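PDB 1O22: orphan protein TM0875 from Thermotoga maritima, which is of unknown function, an orphan protein whose crystal structure revealed a new fold. Local coordinates for residues 23-28 with 156-161. Residues are numbered along the deposited sequence; the frame is centred on the assembly and turned at random.
Sequences YYKKGK and PGEYTF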
ATOM      1  N   TYR A  23      -2.576  -0.160 -17.926  1.00 18.15           N
ATOM      2  CA  TYR A  23      -2.573   0.878 -18.944  1.00 15.79           C
ATOM      3  C   TYR A  23      -1.355   0.693 -19.833  1.00 18.67           C
ATOM      4  O   TYR A  23      -0.360   0.115 -19.406  1.00 17.42           O
ATOM      5  CB  TYR A  23      -2.625   2.302 -18.337  1.00 17.08           C
ATOM      6  CG  TYR A  23      -1.398   2.712 -17.553  1.00 17.32           C
ATOM      7  CD1 TYR A  23      -0.302   3.288 -18.183  1.00 16.02           C
ATOM      8  CD2 TYR A  23      -1.348   2.527 -16.174  1.00 14.98           C
ATOM      9  CE1 TYR A  23       0.801   3.619 -17.488  1.00 18.05           C
ATOM     10  CE2 TYR A  23      -0.245   2.869 -15.470  1.00 16.88           C
ATOM     11  CZ  TYR A  23       0.817   3.439 -16.111  1.00 16.63           C
ATOM     12  OH  TYR A  23       1.938   3.760 -15.363  1.00 19.29           O
ATOM     13  N   TYR A  24      -1.457   1.177 -21.078  1.00 18.23           N
ATOM     14  CA  TYR A  24      -0.421   0.975 -22.087  1.00 19.75           C
ATOM     15  C   TYR A  24      -0.328   2.184 -22.973  1.00 18.35           C
ATOM     16  O   TYR A  24      -1.357   2.647 -23.484  1.00 16.62           O
ATOM     17  CB  TYR A  24      -0.768  -0.230 -23.011  1.00 20.15           C
ATOM     18  CG  TYR A  24      -1.118  -1.509 -22.295  1.00 19.16           C
ATOM     19  CD1 TYR A  24      -0.129  -2.390 -21.886  1.00 25.92           C
ATOM     20  CD2 TYR A  24      -2.438  -1.830 -22.013  1.00 23.16           C
ATOM     21  CE1 TYR A  24      -0.437  -3.574 -21.221  1.00 22.52           C
ATOM     22  CE2 TYR A  24      -2.763  -3.024 -21.358  1.00 25.03           C
ATOM     23  CZ  TYR A  24      -1.750  -3.888 -20.962  1.00 28.47           C
ATOM     24  OH  TYR A  24      -2.032  -5.070 -20.307  1.00 31.55           O
ATOM     25  N   LYS A  25       0.881   2.655 -23.225  1.00 15.28           N
ATOM     26  CA  LYS A  25       1.056   3.673 -24.256  1.00 15.90           C
ATOM     27  C   LYS A  25       0.693   3.121 -25.663  1.00 17.25           C
ATOM     28  O   LYS A  25       1.211   2.080 -26.109  1.00 16.50           O
ATOM     29  CB  LYS A  25       2.457   4.280 -24.241  1.00 16.70           C
ATOM     30  CG  LYS A  25       2.544   5.622 -25.053  1.00 19.25           C
ATOM     31  CD  LYS A  25       3.664   6.468 -24.597  1.00 28.44           C
ATOM     32  CE  LYS A  25       3.499   7.884 -24.985  1.00 36.19           C
ATOM     33  NZ  LYS A  25       4.779   8.597 -24.698  1.00 41.08           N
ATOM     34  N   LYS A  26      -0.233   3.803 -26.321  1.00 16.15           N
ATOM     35  CA  LYS A  26      -0.632   3.461 -27.690  1.00 16.93           C
ATOM     36  C   LYS A  26       0.573   3.308 -28.603  1.00 18.02           C
ATOM     37  O   LYS A  26       1.557   4.067 -28.504  1.00 22.32           O
ATOM     38  CB  LYS A  26      -1.535   4.514 -28.288  1.00 16.42           C
ATOM     39  CG  LYS A  26      -2.936   4.513 -27.811  1.00 15.80           C
ATOM     40  CD  LYS A  26      -3.677   5.720 -28.373  1.00 19.66           C
ATOM     41  CE  LYS A  26      -5.192   5.667 -28.141  1.00 25.89           C
ATOM     42  NZ  LYS A  26      -5.896   6.945 -28.586  1.00 16.24           N
ATOM     43  N   GLY A  27       0.476   2.313 -29.477  1.00 15.39           N
ATOM     44  CA  GLY A  27       1.500   2.023 -30.448  1.00 16.50           C
ATOM     45  C   GLY A  27       2.621   1.121 -29.983  1.00 16.52           C
ATOM     46  O   GLY A  27       3.258   0.477 -30.813  1.00 16.08           O
ATOM     47  N   LYS A  28       2.859   1.049 -28.673  1.00 17.27           N
ATOM     48  CA  LYS A  28       3.920   0.198 -28.147  1.00 17.05           C
ATOM     49  C   LYS A  28       3.503  -1.273 -28.171  1.00 20.71           C
ATOM     50  O   LYS A  28       2.381  -1.632 -27.786  1.00 22.13           O
ATOM     51  CB  LYS A  28       4.331   0.630 -26.746  1.00 19.04           C
ATOM     52  CG  LYS A  28       5.652  -0.020 -26.332  1.00 20.46           C
ATOM     53  CD  LYS A  28       6.346   0.683 -25.211  1.00 27.92           C
ATOM     54  CE  LYS A  28       7.545  -0.124 -24.724  1.00 23.20           C
ATOM     55  NZ  LYS A  28       8.610  -0.220 -25.746  1.00 19.19           N
ATOM     56  N   PRO A 156      -3.874  11.651 -21.920  1.00 25.51           N
ATOM     57  CA  PRO A 156      -4.777  10.491 -21.875  1.00 25.36           C
ATOM     58  C   PRO A 156      -5.105   9.905 -23.244  1.00 27.47           C
ATOM     59  O   PRO A 156      -5.387   8.725 -23.318  1.00 32.26           O
ATOM     60  CB  PRO A 156      -6.035  11.035 -21.179  1.00 29.37           C
ATOM     61  CG  PRO A 156      -5.643  12.336 -20.536  1.00 30.43           C
ATOM     62  CD  PRO A 156      -4.469  12.855 -21.302  1.00 28.10           C
ATOM     63  N   GLY A 157      -5.071  10.710 -24.301  1.00 26.17           N
ATOM     64  CA  GLY A 157      -5.351  10.260 -25.652  1.00 25.44           C
ATOM     65  C   GLY A 157      -4.266   9.367 -26.247  1.00 26.04           C
ATOM     66  O   GLY A 157      -4.474   8.779 -27.313  1.00 27.60           O
ATOM     67  N   GLU A 158      -3.120   9.269 -25.563  1.00 22.92           N
ATOM     68  CA  GLU A 158      -2.009   8.428 -25.979  1.00 21.38           C
ATOM     69  C   GLU A 158      -1.960   7.068 -25.300  1.00 18.56           C
ATOM     70  O   GLU A 158      -0.990   6.352 -25.455  1.00 22.92           O
ATOM     71  CB  GLU A 158      -0.681   9.200 -25.760  1.00 22.08           C
ATOM     72  CG  GLU A 158      -0.566  10.389 -26.704  1.00 20.75           C
ATOM     73  CD  GLU A 158       0.704  11.216 -26.540  1.00 27.31           C
ATOM     74  OE1 GLU A 158       1.540  10.926 -25.670  1.00 29.03           O
ATOM     75  OE2 GLU A 158       0.860  12.191 -27.309  1.00 45.14           O
ATOM     76  N   TYR A 159      -2.998   6.723 -24.557  1.00 19.07           N
ATOM     77  CA  TYR A 159      -3.100   5.467 -23.810  1.00 20.91           C
ATOM     78  C   TYR A 159      -4.372   4.685 -24.086  1.00 22.02           C
ATOM     79  O   TYR A 159      -5.417   5.253 -24.394  1.00 20.58           O
ATOM     80  CB  TYR A 159      -3.041   5.730 -22.278  1.00 21.63           C
ATOM     81  CG  TYR A 159      -1.700   6.252 -21.859  1.00 17.84           C
ATOM     82  CD1 TYR A 159      -0.722   5.403 -21.435  1.00 17.56           C
ATOM     83  CD2 TYR A 159      -1.398   7.596 -21.974  1.00 23.90           C
ATOM     84  CE1 TYR A 159       0.507   5.862 -21.121  1.00 14.68           C
ATOM     85  CE2 TYR A 159      -0.170   8.081 -21.659  1.00 23.99           C
ATOM     86  CZ  TYR A 159       0.793   7.204 -21.217  1.00 21.60           C
ATOM     87  OH  TYR A 159       2.034   7.685 -20.904  1.00 20.14           O
ATOM     88  N   THR A 160      -4.253   3.371 -23.970  1.00 23.16           N
ATOM     89  CA  THR A 160      -5.386   2.496 -23.769  1.00 22.05           C
ATOM     90  C   THR A 160      -5.258   1.876 -22.380  1.00 21.55           C
ATOM     91  O   THR A 160      -4.183   1.901 -21.752  1.00 20.66           O
ATOM     92  CB  THR A 160      -5.456   1.391 -24.826  1.00 21.68           C
ATOM     93  OG1 THR A 160      -4.342   0.495 -24.708  1.00 26.09           O
ATOM     94  CG2 THR A 160      -5.362   1.961 -26.232  1.00 31.57           C
ATOM     95  N   PHE A 161      -6.349   1.333 -21.879  1.00 19.06           N
ATOM     96  CA  PHE A 161      -6.305   0.612 -20.596  1.00 19.29           C
ATOM     97  C   PHE A 161      -7.337  -0.512 -20.566  1.00 21.75           C
ATOM     98  O   PHE A 161      -8.328  -0.454 -21.279  1.00 22.70           O
ATOM     99  CB  PHE A 161      -6.441   1.579 -19.405  1.00 20.54           C
ATOM    100  CG  PHE A 161      -7.713   2.384 -19.400  1.00 17.76           C
ATOM    101  CD1 PHE A 161      -8.867   1.862 -18.846  1.00 18.60           C
ATOM    102  CD2 PHE A 161      -7.753   3.656 -19.963  1.00 21.70           C
ATOM    103  CE1 PHE A 161     -10.069   2.574 -18.881  1.00 24.86           C
ATOM    104  CE2 PHE A 161      -8.929   4.373 -19.974  1.00 26.46           C
ATOM    105  CZ  PHE A 161     -10.097   3.831 -19.434  1.00 26.24           C
TER
HETATM  106  O   HOH W   1       3.352   9.893 -22.191  1.00 32.96           O
HETATM  107  O   HOH W   2       4.609  10.814 -26.587  1.00 39.86           O
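Y24 and T160 form the hydrogen-bonded pair that joins strand 19-25 to strand 159-165, an outermost strand of the chain's mixed sheet. Y24 N donates to T160 O at 2.9 Å and T160 N to Y24 O at 3.0 Å. A third backbone bond, K26 N to E158 O, carries the pairing to where 23-28 enters its type II turn.

The tight side belongs to the tyrosines. With CG anti to its own carbonyl carbon (chi1 -66°), the Y159 side chain leans back over the partner strand: CD1 lies 3.5 Å from Y24 O, and CE1 runs beside the backbone of K25. Y23 lies alongside, pointing the same way, its CD1 3.9 Å from Y159 CD1 and the ring planes inclined at 68°. F149 of helix 137-152 stacks on Y159, whose hydroxyl bonds to E54 O, as that of Y23 does to S53 O. Replacing Y159 by alanine removes the ring and hydroxyl, which would probably open a gap beside Y23 and F149 and leave E54 O and the water on K25 NZ without this partner.

The other face is looser. T160 OG1 sits near the plane of the Y24 ring, at its edge, and T160 CG2 touches K26 CG, whose extended chain reaches on until NZ meets G157 O at 2.6 Å. At the solvent rim next to Y159, K25 NZ stays 4.1 Å from E158 OE1, and one water bridges them; another links NZ to Y159 OH. Aromatic packing and hydroxyl-to-carbonyl bonds thus secure the tyrosine side, while the lysine ammonium groups meet a carbonyl and water, with a carboxylate beyond salt-bridge distance.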